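Long-range contacts in NAD(P)H-flavin oxidoreductase (Agrobacterium tumefaciens str. C58, PDB 2FRE), which binds flavin mononucleotide and probably transfers electrons from NAD(P)H through the flavin to a substrate: residues Pro23-Met31 with Lys80-Leu88; Ala46-Phe57 with Thr109-Ser120. All blocks are in the same frame, centred on the assembly; numbering follows the deposited sequence.

Overall arrangement
Contact 1 (23-31 with 80-88) and contact 2 (46-57 with 109-120) lie on opposite sides of the chain's centre, their own centres about 25 Å apart. They do not touch, but both reach the same antiparallel sheet through its neighbouring strands 87-98 and 55-61. Each also meets an FMN, and the two flavins are different molecules. Contact 1 is partly buried. It packs a loop on the end of helix 76-82, the turn after it and the start of strand 87-98, with much water and a guanidinium on the flavin carbonyl. Contact 2 is buried. It sets a loop and strand on helix 110-127 through alanines, a tryptophan and one aspartate, and it lies at the subunit interface.

Contact 1: residues Pro23-Met31 with Lys80-Leu88; sequences PRAFDGSPM and KWAKNASVL. With FMN (flavin mononucleotide), chain C.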
loop_
_atom_site.group_PDB
_atom_site.type_symbol
_atom_site.label_atom_id
_atom_site.label_comp_id
_atom_site.label_asym_id
_atom_site.label_seq_id
_atom_site.Cartn_x
_atom_site.Cartn_y
_atom_site.Cartn_z
ATOM N N PRO A 23 -10.451 -10.786 -8.899
ATOM C CA PRO A 23 -11.348 -11.314 -9.901
ATOM C C PRO A 23 -12.409 -10.291 -10.282
ATOM O O PRO A 23 -12.474 -9.211 -9.690
ATOM C CB PRO A 23 -11.998 -12.504 -9.194
ATOM C CG PRO A 23 -12.051 -12.069 -7.770
ATOM C CD PRO A 23 -10.758 -11.317 -7.560
ATOM N N ARG A 24 -13.241 -10.654 -11.255
ATOM C CA ARG A 24 -14.304 -9.780 -11.755
ATOM C C ARG A 24 -15.705 -10.384 -11.612
ATOM O O ARG A 24 -16.685 -9.659 -11.794
ATOM C CB ARG A 24 -14.051 -9.423 -13.232
ATOM C CG ARG A 24 -12.823 -8.575 -13.421
ATOM C CD ARG A 24 -12.562 -8.200 -14.836
ATOM N NE ARG A 24 -11.326 -7.441 -14.881
ATOM C CZ ARG A 24 -10.106 -7.969 -14.937
ATOM N NH1 ARG A 24 -9.940 -9.280 -15.038
ATOM N NH2 ARG A 24 -9.042 -7.174 -14.921
ATOM N N ALA A 25 -15.805 -11.684 -11.311
ATOM C CA ALA A 25 -17.130 -12.347 -11.217
ATOM C C ALA A 25 -17.671 -12.231 -9.796
ATOM O O ALA A 25 -17.265 -12.979 -8.917
ATOM C CB ALA A 25 -17.057 -13.789 -11.650
ATOM N N PHE A 26 -18.591 -11.286 -9.591
ATOM C CA PHE A 26 -19.170 -11.026 -8.279
ATOM C C PHE A 26 -20.642 -11.409 -8.267
ATOM O O PHE A 26 -21.334 -11.323 -9.295
ATOM C CB PHE A 26 -18.965 -9.563 -7.861
ATOM C CG PHE A 26 -17.548 -9.216 -7.595
ATOM C CD1 PHE A 26 -16.857 -9.798 -6.537
ATOM C CD2 PHE A 26 -16.872 -8.327 -8.424
ATOM C CE1 PHE A 26 -15.523 -9.478 -6.302
ATOM C CE2 PHE A 26 -15.541 -8.020 -8.195
ATOM C CZ PHE A 26 -14.871 -8.583 -7.127
ATOM N N ASP A 27 -21.108 -11.847 -7.098
ATOM C CA ASP A 27 -22.449 -12.424 -6.996
ATOM C C ASP A 27 -23.575 -11.421 -6.739
ATOM O O ASP A 27 -24.741 -11.807 -6.720
ATOM C CB ASP A 27 -22.471 -13.569 -5.967
ATOM C CG ASP A 27 -22.449 -13.101 -4.506
ATOM O OD1 ASP A 27 -22.298 -11.888 -4.201
ATOM O OD2 ASP A 27 -22.579 -13.998 -3.637
ATOM N N GLY A 28 -23.234 -10.149 -6.533
ATOM C CA GLY A 28 -24.244 -9.093 -6.404
ATOM C C GLY A 28 -24.981 -9.096 -5.081
ATOM O O GLY A 28 -25.958 -8.377 -4.926
ATOM N N SER A 29 -24.502 -9.887 -4.126
ATOM C CA SER A 29 -25.166 -10.033 -2.827
ATOM C C SER A 29 -24.889 -8.818 -1.965
ATOM O O SER A 29 -23.906 -8.120 -2.192
ATOM C CB SER A 29 -24.668 -11.287 -2.121
ATOM O OG SER A 29 -23.271 -11.218 -1.900
ATOM N N PRO A 30 -25.748 -8.559 -0.968
ATOM C CA PRO A 30 -25.441 -7.505 0.007
ATOM C C PRO A 30 -24.285 -7.880 0.938
ATOM O O PRO A 30 -24.176 -9.030 1.338
ATOM C CB PRO A 30 -26.745 -7.362 0.806
ATOM C CG PRO A 30 -27.485 -8.622 0.606
ATOM C CD PRO A 30 -27.039 -9.218 -0.695
HETATM N N MSE A 31 -23.422 -6.922 1.260
HETATM C CA MSE A 31 -22.384 -7.132 2.262
HETATM C C MSE A 31 -22.838 -6.502 3.561
HETATM O O MSE A 31 -23.272 -5.360 3.566
HETATM C CB MSE A 31 -21.066 -6.468 1.870
HETATM C CG MSE A 31 -20.005 -6.582 2.954
HETATM SE SE MSE A 31 -18.336 -5.633 2.509
HETATM C CE MSE A 31 -17.857 -6.682 0.898
ATOM N N LYS A 80 -19.260 -3.154 -16.652
ATOM C CA LYS A 80 -19.830 -4.413 -17.095
ATOM C C LYS A 80 -19.801 -5.467 -16.000
ATOM O O LYS A 80 -20.735 -6.236 -15.861
ATOM C CB LYS A 80 -19.055 -4.940 -18.306
ATOM C CG LYS A 80 -19.264 -4.150 -19.570
ATOM C CD LYS A 80 -18.247 -4.521 -20.657
ATOM C CE LYS A 80 -18.786 -4.261 -22.075
ATOM N NZ LYS A 80 -19.270 -2.843 -22.327
ATOM N N TRP A 81 -18.717 -5.497 -15.221
ATOM C CA TRP A 81 -18.559 -6.493 -14.159
ATOM C C TRP A 81 -18.704 -5.892 -12.772
ATOM O O TRP A 81 -19.248 -6.537 -11.886
ATOM C CB TRP A 81 -17.207 -7.236 -14.289
ATOM C CG TRP A 81 -16.014 -6.353 -14.319
ATOM C CD1 TRP A 81 -15.424 -5.816 -15.426
ATOM C CD2 TRP A 81 -15.260 -5.896 -13.201
ATOM N NE1 TRP A 81 -14.352 -5.060 -15.071
ATOM C CE2 TRP A 81 -14.226 -5.077 -13.709
ATOM C CE3 TRP A 81 -15.362 -6.082 -11.819
ATOM C CZ2 TRP A 81 -13.302 -4.446 -12.888
ATOM C CZ3 TRP A 81 -14.434 -5.452 -10.996
ATOM C CH2 TRP A 81 -13.427 -4.635 -11.532
ATOM N N ALA A 82 -18.214 -4.669 -12.578
ATOM C CA ALA A 82 -18.245 -4.029 -11.259
ATOM C C ALA A 82 -19.662 -3.695 -10.761
ATOM O O ALA A 82 -19.875 -3.533 -9.559
ATOM C CB ALA A 82 -17.379 -2.797 -11.249
ATOM N N LYS A 83 -20.618 -3.597 -11.677
ATOM C CA LYS A 83 -22.001 -3.322 -11.310
ATOM C C LYS A 83 -22.591 -4.447 -10.500
ATOM O O LYS A 83 -23.634 -4.264 -9.896
ATOM C CB LYS A 83 -22.867 -3.064 -12.543
ATOM C CG LYS A 83 -23.090 -4.250 -13.459
ATOM C CD LYS A 83 -23.591 -3.749 -14.789
ATOM C CE LYS A 83 -23.873 -4.845 -15.769
ATOM N NZ LYS A 83 -24.406 -4.262 -17.061
ATOM N N ASN A 84 -21.938 -5.607 -10.511
ATOM C CA ASN A 84 -22.398 -6.767 -9.760
ATOM C C ASN A 84 -21.626 -7.007 -8.454
ATOM O O ASN A 84 -21.855 -7.998 -7.764
ATOM C CB ASN A 84 -22.375 -8.002 -10.668
ATOM C CG ASN A 84 -23.402 -7.912 -11.789
ATOM O OD1 ASN A 84 -24.492 -7.383 -11.598
ATOM N ND2 ASN A 84 -23.049 -8.406 -12.964
ATOM N N ALA A 85 -20.736 -6.073 -8.103
ATOM C CA ALA A 85 -20.041 -6.119 -6.836
ATOM C C ALA A 85 -21.013 -5.754 -5.711
ATOM O O ALA A 85 -22.115 -5.266 -5.960
ATOM C CB ALA A 85 -18.870 -5.161 -6.849
ATOM N N SER A 86 -20.583 -5.996 -4.478
ATOM C CA SER A 86 -21.399 -5.732 -3.302
ATOM C C SER A 86 -21.244 -4.303 -2.792
ATOM O O SER A 86 -22.164 -3.765 -2.173
ATOM C CB SER A 86 -21.033 -6.703 -2.171
ATOM O OG SER A 86 -21.466 -8.005 -2.452
ATOM N N VAL A 87 -20.073 -3.722 -3.034
ATOM C CA VAL A 87 -19.712 -2.385 -2.586
ATOM C C VAL A 87 -18.855 -1.753 -3.675
ATOM O O VAL A 87 -18.028 -2.431 -4.281
ATOM C CB VAL A 87 -18.891 -2.454 -1.251
ATOM C CG1 VAL A 87 -18.294 -1.108 -0.895
ATOM C CG2 VAL A 87 -19.744 -2.973 -0.117
ATOM N N LEU A 88 -19.079 -0.464 -3.933
ATOM C CA LEU A 88 -18.176 0.346 -4.724
ATOM C C LEU A 88 -17.719 1.517 -3.856
ATOM O O LEU A 88 -18.512 2.085 -3.094
ATOM C CB LEU A 88 -18.849 0.857 -6.001
ATOM C CG LEU A 88 -19.087 -0.192 -7.089
ATOM C CD1 LEU A 88 -20.050 0.307 -8.131
ATOM C CD2 LEU A 88 -17.797 -0.562 -7.739
HETATM N N1 FMN C . -8.492 -3.927 -13.236
HETATM C C2 FMN C . -9.475 -3.693 -14.197
HETATM O O2 FMN C . -10.087 -4.641 -14.699
HETATM N N3 FMN C . -9.759 -2.404 -14.614
HETATM C C4 FMN C . -9.108 -1.320 -14.090
HETATM O O4 FMN C . -9.546 -0.175 -14.321
HETATM C C4A FMN C . -8.116 -1.561 -13.116
HETATM N N5 FMN C . -7.426 -0.499 -12.558
HETATM C C5A FMN C . -6.509 -0.745 -11.549
HETATM C C6 FMN C . -5.851 0.325 -10.969
HETATM C C7 FMN C . -4.936 0.122 -9.956
HETATM C C7M FMN C . -4.684 1.312 -9.071
HETATM C C8 FMN C . -4.642 -1.172 -9.515
HETATM C C8M FMN C . -4.120 -1.398 -8.116
HETATM C C9 FMN C . -5.296 -2.254 -10.091
HETATM C C9A FMN C . -6.220 -2.040 -11.132
HETATM N N10 FMN C . -6.860 -3.110 -11.721
HETATM C C10 FMN C . -7.820 -2.863 -12.695
HETATM C "C1'" FMN C . -6.507 -4.532 -11.367
HETATM C "C2'" FMN C . -5.068 -4.937 -11.680
HETATM O "O2'" FMN C . -4.889 -5.267 -13.053
HETATM C "C3'" FMN C . -4.651 -6.095 -10.776
HETATM O "O3'" FMN C . -4.638 -5.662 -9.421
HETATM C "C4'" FMN C . -3.297 -6.657 -11.193
HETATM O "O4'" FMN C . -3.382 -7.252 -12.478
HETATM C "C5'" FMN C . -2.738 -7.680 -10.212
HETATM O "O5'" FMN C . -3.611 -8.791 -10.081
HETATM P P FMN C . -4.184 -9.237 -8.646
HETATM O O1P FMN C . -3.004 -9.801 -7.872
HETATM O O2P FMN C . -4.724 -8.018 -7.915
HETATM O O3P FMN C . -5.266 -10.249 -8.911
HETATM O O HOH W 1 -19.223 -9.364 -11.896
HETATM O O HOH W 2 -20.615 -9.737 -4.567
HETATM O O HOH W 3 -20.762 -9.937 -0.783
HETATM O O HOH W 4 -23.678 -4.280 0.081
#
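The indole of W81 carries the side chain of R24 over one face and the methyl of A82 over the other. R24 CD stands 3.6 Å from the centroid of the W81 five-membered ring, nearly on its normal, a CH-pi contact. CG of R24 lies over the centre of the whole indole. The aliphatic chain of R24 is extended from CG to NE (chi2 -179°, chi3 -177°), which carries it across the indole to the flavin. There the guanidinium stands at 90° to the indole and meets W81 NE1 at its edge. The cation itself is at most weakly attracted to the ring.

Two bonds fix the guanidinium on the flavin carbonyl: R24 NH2 to FMN O2 is 2.7 Å, and NE to the same O2 is 3.1 Å. Positive charge here would probably polarise the C2 carbonyl, an arrangement consistent with flavin pockets of the nitroreductase family. S22, R20 and G136 are among the other residues bonded to this FMN. The edges of F26 and W81 meet, with F26 CE2 4.0 Å from W81 CZ3. F26 CB rests by the backbone of N84 and A85, at the end of the type I turn A82-A85.

Beyond the turn the contact becomes polar. S86 OG donates to S29 O; the modelled 2.5 Å is unusually short and its exact length doubtful. It also receives two waters, one shared with D27 OD1 and one with S29 OG. D27 OD1 accepts from S29 N, which makes an Asx turn, and also from S29 OG. S86 and V87 form a classic beta bulge opposite I161. Another water joins R24 O and W81 O and accepts from F26 N. Selenomethionine M31 crosses V87 at about a right angle, its SE 4.0 Å from V87 CG2.

Contact 2: residues Ala46-Phe57 with Thr109-Ser120; sequences APSASNHQPWRF and THSFDAGAAWFS. With FMN (flavin mononucleotide), chain D.
This is a buried contact between a flavin-binding loop with the strand that follows it and the first turns of helix 110-127, close to the second subunit. The short axes of strand 55-57 and helix 110-120 come within 8.8 Å, at 49° to each other. D113 is the polar centre. A49 N donates to D113 OD2 at 2.9 Å, from above the carboxylate plane. T109 OG1 donates to the same OD2 at 2.8 Å, from the opposite face of that plane. A water shared with A49 O adds a third donor to OD2. Another water joins D113 OD1 to P47 O. These bonds limit the rotation of the carboxylate and tie the loop to the start of the helix. P54 crosses D113 at about a right angle, its CG against D113 CB.

Further along the helix the contact is apolar. The methyl of A117 sits obliquely against the W55 indole, off toward its rim, with CB 3.5 Å from W55 CE3. Q53 CA and P54 CD lie over a face, on the other side of the ring plane. With chi1 at 43°, CG of W55 sits between the backbone N and the carbonyl carbon, and the six-membered ring reaches the helix backbone. Its edge meets D113 O, 3.3 Å from W55 CZ3. F57 presents its ring edge to the same A117 methyl. A46 CB settles on A117 CA at 3.6 Å, where small residues let the loop come close.

The flavin's dimethylbenzene end lies beside the loop, with A49 N 3.3 Å from FMN C8. T109, F112 and D113 OD1 approach the methyl C7M. S22, R24 and G136 of the second subunit bind the same FMN, so the site is built from both chains, as is typical of dimeric nitroreductase-fold flavoproteins.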
loop_
_atom_site.group_PDB
_atom_site.type_symbol
_atom_site.label_atom_id
_atom_site.label_comp_id
_atom_site.label_asym_id
_atom_site.label_seq_id
_atom_site.Cartn_x
_atom_site.Cartn_y
_atom_site.Cartn_z
ATOM N N ALA A 46 -3.346 2.044 8.430
ATOM C CA ALA A 46 -2.117 2.002 7.673
ATOM C C ALA A 46 -1.115 3.025 8.186
ATOM O O ALA A 46 -1.504 4.036 8.764
ATOM C CB ALA A 46 -2.401 2.217 6.177
ATOM N N PRO A 47 0.190 2.784 7.942
ATOM C CA PRO A 47 1.149 3.833 8.265
ATOM C C PRO A 47 1.103 4.939 7.224
ATOM O O PRO A 47 0.623 4.724 6.083
ATOM C CB PRO A 47 2.486 3.111 8.212
ATOM C CG PRO A 47 2.255 2.056 7.106
ATOM C CD PRO A 47 0.843 1.599 7.345
ATOM N N SER A 48 1.593 6.116 7.620
ATOM C CA SER A 48 1.674 7.249 6.732
ATOM C C SER A 48 2.714 8.210 7.269
ATOM O O SER A 48 2.939 8.271 8.465
ATOM C CB SER A 48 0.332 7.977 6.604
ATOM O OG SER A 48 -0.144 8.428 7.869
ATOM N N ALA A 49 3.337 8.959 6.377
ATOM C CA ALA A 49 4.282 9.984 6.798
ATOM C C ALA A 49 3.631 10.900 7.833
ATOM O O ALA A 49 2.492 11.368 7.673
ATOM C CB ALA A 49 4.806 10.802 5.613
ATOM N N SER A 50 4.363 11.116 8.919
ATOM C CA SER A 50 3.927 11.985 10.035
ATOM C C SER A 50 2.599 11.593 10.684
ATOM O O SER A 50 1.983 12.404 11.384
ATOM C CB SER A 50 3.908 13.431 9.573
ATOM O OG SER A 50 5.220 13.814 9.174
ATOM N N ASN A 51 2.168 10.350 10.469
ATOM C CA ASN A 51 0.822 9.918 10.853
ATOM C C ASN A 51 -0.269 10.887 10.388
ATOM O O ASN A 51 -1.276 11.068 11.071
ATOM C CB ASN A 51 0.712 9.729 12.372
ATOM C CG ASN A 51 -0.465 8.859 12.772
ATOM O OD1 ASN A 51 -0.828 7.945 12.049
ATOM N ND2 ASN A 51 -1.033 9.109 13.961
ATOM N N HIS A 52 -0.075 11.492 9.219
ATOM C CA HIS A 52 -1.035 12.451 8.680
ATOM C C HIS A 52 -2.345 11.795 8.258
ATOM O O HIS A 52 -3.373 12.462 8.224
ATOM C CB HIS A 52 -0.447 13.212 7.481
ATOM C CG HIS A 52 0.531 14.288 7.853
ATOM N ND1 HIS A 52 0.315 15.170 8.888
ATOM C CD2 HIS A 52 1.703 14.654 7.287
ATOM C CE1 HIS A 52 1.328 16.015 8.966
ATOM N NE2 HIS A 52 2.175 15.732 7.992
ATOM N N GLN A 53 -2.284 10.517 7.874
ATOM C CA GLN A 53 -3.461 9.735 7.491
ATOM C C GLN A 53 -4.242 10.448 6.387
ATOM O O GLN A 53 -5.386 10.886 6.614
ATOM C CB GLN A 53 -4.360 9.477 8.712
ATOM C CG GLN A 53 -3.649 8.861 9.919
ATOM C CD GLN A 53 -4.458 8.984 11.212
ATOM O OE1 GLN A 53 -5.540 8.407 11.341
ATOM N NE2 GLN A 53 -3.939 9.740 12.166
ATOM N N PRO A 54 -3.609 10.620 5.212
ATOM C CA PRO A 54 -4.158 11.444 4.127
ATOM C C PRO A 54 -5.280 10.790 3.305
ATOM O O PRO A 54 -5.946 11.471 2.538
ATOM C CB PRO A 54 -2.930 11.714 3.244
ATOM C CG PRO A 54 -2.089 10.448 3.422
ATOM C CD PRO A 54 -2.277 10.080 4.874
ATOM N N TRP A 55 -5.481 9.494 3.470
ATOM C CA TRP A 55 -6.559 8.774 2.782
ATOM C C TRP A 55 -7.969 9.191 3.205
ATOM O O TRP A 55 -8.229 9.513 4.369
ATOM C CB TRP A 55 -6.429 7.264 3.011
ATOM C CG TRP A 55 -6.078 6.919 4.442
ATOM C CD1 TRP A 55 -6.899 6.940 5.528
ATOM C CD2 TRP A 55 -4.785 6.550 4.923
ATOM N NE1 TRP A 55 -6.194 6.614 6.658
ATOM C CE2 TRP A 55 -4.892 6.360 6.309
ATOM C CE3 TRP A 55 -3.540 6.383 4.311
ATOM C CZ2 TRP A 55 -3.814 5.960 7.089
ATOM C CZ3 TRP A 55 -2.482 6.001 5.073
ATOM C CH2 TRP A 55 -2.616 5.805 6.460
ATOM N N ARG A 56 -8.879 9.158 2.235
ATOM C CA ARG A 56 -10.303 9.233 2.474
ATOM C C ARG A 56 -10.985 8.172 1.608
ATOM O O ARG A 56 -10.461 7.779 0.554
ATOM C CB ARG A 56 -10.854 10.612 2.111
ATOM C CG ARG A 56 -10.163 11.772 2.788
ATOM C CD ARG A 56 -10.466 11.854 4.275
ATOM N NE ARG A 56 -9.941 13.096 4.834
ATOM C CZ ARG A 56 -8.690 13.260 5.292
ATOM N NH1 ARG A 56 -7.803 12.271 5.285
ATOM N NH2 ARG A 56 -8.316 14.436 5.768
ATOM N N PHE A 57 -12.155 7.722 2.060
ATOM C CA PHE A 57 -12.962 6.711 1.340
ATOM C C PHE A 57 -14.415 7.178 1.203
ATOM O O PHE A 57 -15.079 7.492 2.202
ATOM C CB PHE A 57 -12.936 5.387 2.086
ATOM C CG PHE A 57 -11.565 4.988 2.519
ATOM C CD1 PHE A 57 -10.676 4.450 1.614
ATOM C CD2 PHE A 57 -11.152 5.179 3.835
ATOM C CE1 PHE A 57 -9.399 4.105 2.001
ATOM C CE2 PHE A 57 -9.849 4.850 4.220
ATOM C CZ PHE A 57 -8.986 4.307 3.299
ATOM N N THR A 109 4.128 12.295 -0.007
ATOM C CA THR A 109 3.824 10.862 0.130
ATOM C C THR A 109 2.339 10.482 0.094
ATOM O O THR A 109 1.999 9.296 0.301
ATOM C CB THR A 109 4.388 10.334 1.466
ATOM O OG1 THR A 109 3.695 10.960 2.549
ATOM C CG2 THR A 109 5.887 10.629 1.567
ATOM N N HIS A 110 1.443 11.444 -0.146
ATOM C CA HIS A 110 -0.005 11.163 0.010
ATOM C C HIS A 110 -0.540 10.001 -0.846
ATOM O O HIS A 110 -1.362 9.221 -0.384
ATOM C CB HIS A 110 -0.858 12.430 -0.192
ATOM C CG HIS A 110 -0.899 12.937 -1.598
ATOM N ND1 HIS A 110 0.084 13.748 -2.129
ATOM C CD2 HIS A 110 -1.825 12.780 -2.572
ATOM C CE1 HIS A 110 -0.228 14.047 -3.375
ATOM N NE2 HIS A 110 -1.381 13.479 -3.667
ATOM N N SER A 111 -0.060 9.864 -2.075
ATOM C CA SER A 111 -0.520 8.797 -2.945
ATOM C C SER A 111 0.078 7.452 -2.535
ATOM O O SER A 111 -0.600 6.424 -2.509
ATOM C CB SER A 111 -0.187 9.130 -4.411
ATOM O OG SER A 111 -0.930 10.277 -4.819
ATOM N N PHE A 112 1.356 7.478 -2.213
ATOM C CA PHE A 112 2.056 6.338 -1.655
ATOM C C PHE A 112 1.327 5.818 -0.402
ATOM O O PHE A 112 1.026 4.604 -0.254
ATOM C CB PHE A 112 3.510 6.775 -1.389
ATOM C CG PHE A 112 4.404 5.688 -0.838
ATOM C CD1 PHE A 112 4.994 4.785 -1.681
ATOM C CD2 PHE A 112 4.667 5.601 0.530
ATOM C CE1 PHE A 112 5.858 3.806 -1.185
ATOM C CE2 PHE A 112 5.505 4.613 1.028
ATOM C CZ PHE A 112 6.093 3.714 0.166
ATOM N N ASP A 113 1.024 6.739 0.507
ATOM C CA ASP A 113 0.404 6.389 1.765
ATOM C C ASP A 113 -1.024 5.842 1.550
ATOM O O ASP A 113 -1.422 4.866 2.154
ATOM C CB ASP A 113 0.387 7.620 2.688
ATOM C CG ASP A 113 1.779 7.944 3.311
ATOM O OD1 ASP A 113 2.670 7.067 3.370
ATOM O OD2 ASP A 113 1.968 9.097 3.776
ATOM N N ALA A 114 -1.768 6.460 0.653
ATOM C CA ALA A 114 -3.075 5.959 0.215
ATOM C C ALA A 114 -3.010 4.509 -0.320
ATOM O O ALA A 114 -3.907 3.718 -0.071
ATOM C CB ALA A 114 -3.675 6.904 -0.839
ATOM N N GLY A 115 -1.933 4.176 -1.031
ATOM C CA GLY A 115 -1.695 2.816 -1.535
ATOM C C GLY A 115 -1.516 1.786 -0.441
ATOM O O GLY A 115 -2.038 0.659 -0.535
ATOM N N ALA A 116 -0.776 2.163 0.602
ATOM C CA ALA A 116 -0.680 1.346 1.806
ATOM C C ALA A 116 -2.053 1.076 2.445
ATOM O O ALA A 116 -2.359 -0.041 2.838
ATOM C CB ALA A 116 0.279 1.979 2.820
ATOM N N ALA A 117 -2.875 2.112 2.553
ATOM C CA ALA A 117 -4.244 1.965 3.046
ATOM C C ALA A 117 -5.084 1.053 2.123
ATOM O O ALA A 117 -5.869 0.216 2.584
ATOM C CB ALA A 117 -4.881 3.323 3.182
ATOM N N TRP A 118 -4.915 1.218 0.820
ATOM C CA TRP A 118 -5.599 0.373 -0.140
ATOM C C TRP A 118 -5.197 -1.095 -0.017
ATOM O O TRP A 118 -6.079 -1.962 -0.025
ATOM C CB TRP A 118 -5.414 0.906 -1.557
ATOM C CG TRP A 118 -5.160 -0.113 -2.621
ATOM C CD1 TRP A 118 -4.013 -0.256 -3.338
ATOM C CD2 TRP A 118 -6.090 -1.072 -3.137
ATOM N NE1 TRP A 118 -4.162 -1.279 -4.272
ATOM C CE2 TRP A 118 -5.424 -1.796 -4.157
ATOM C CE3 TRP A 118 -7.412 -1.410 -2.821
ATOM C CZ2 TRP A 118 -6.037 -2.838 -4.864
ATOM C CZ3 TRP A 118 -8.034 -2.446 -3.527
ATOM C CH2 TRP A 118 -7.335 -3.152 -4.545
ATOM N N PHE A 119 -3.904 -1.393 0.119
ATOM C CA PHE A 119 -3.515 -2.800 0.310
ATOM C C PHE A 119 -4.146 -3.346 1.578
ATOM O O PHE A 119 -4.619 -4.483 1.616
ATOM C CB PHE A 119 -2.010 -3.053 0.339
ATOM C CG PHE A 119 -1.697 -4.487 0.296
ATOM C CD1 PHE A 119 -1.650 -5.156 -0.911
ATOM C CD2 PHE A 119 -1.598 -5.220 1.469
ATOM C CE1 PHE A 119 -1.442 -6.535 -0.961
ATOM C CE2 PHE A 119 -1.388 -6.580 1.436
ATOM C CZ PHE A 119 -1.316 -7.251 0.234
ATOM N N SER A 120 -4.124 -2.535 2.627
ATOM C CA SER A 120 -4.710 -2.917 3.897
ATOM C C SER A 120 -6.196 -3.243 3.722
ATOM O O SER A 120 -6.687 -4.250 4.240
ATOM C CB SER A 120 -4.520 -1.779 4.901
ATOM O OG SER A 120 -3.149 -1.581 5.220
HETATM N N1 FMN D . 9.285 7.903 10.853
HETATM C C2 FMN D . 10.406 8.628 11.242
HETATM O O2 FMN D . 10.825 8.450 12.382
HETATM N N3 FMN D . 11.061 9.445 10.360
HETATM C C4 FMN D . 10.589 9.602 9.076
HETATM O O4 FMN D . 11.313 10.111 8.208
HETATM C C4A FMN D . 9.450 8.893 8.698
HETATM N N5 FMN D . 8.944 9.019 7.419
HETATM C C5A FMN D . 7.862 8.256 7.025
HETATM C C6 FMN D . 7.392 8.354 5.723
HETATM C C7 FMN D . 6.303 7.585 5.294
HETATM C C7M FMN D . 6.192 7.368 3.811
HETATM C C8 FMN D . 5.681 6.704 6.178
HETATM C C8M FMN D . 4.932 5.484 5.661
HETATM C C9 FMN D . 6.144 6.625 7.479
HETATM C C9A FMN D . 7.226 7.404 7.902
HETATM N N10 FMN D . 7.670 7.311 9.204
HETATM C C10 FMN D . 8.803 8.039 9.583
HETATM C "C1'" FMN D . 6.809 6.677 10.262
HETATM C "C2'" FMN D . 5.371 7.175 10.455
HETATM O "O2'" FMN D . 5.351 8.320 11.323
HETATM C "C3'" FMN D . 4.522 6.071 11.085
HETATM O "O3'" FMN D . 4.434 4.982 10.184
HETATM C "C4'" FMN D . 3.121 6.582 11.496
HETATM O "O4'" FMN D . 3.219 7.494 12.592
HETATM C "C5'" FMN D . 2.167 5.486 11.904
HETATM O "O5'" FMN D . 2.741 4.692 12.899
HETATM P P FMN D . 2.905 3.102 12.780
HETATM O O1P FMN D . 1.567 2.446 12.857
HETATM O O2P FMN D . 3.571 2.823 11.460
HETATM O O3P FMN D . 3.704 2.611 13.951
HETATM O O HOH W 5 2.290 4.353 3.890
HETATM O O HOH W 6 1.014 11.180 5.247
#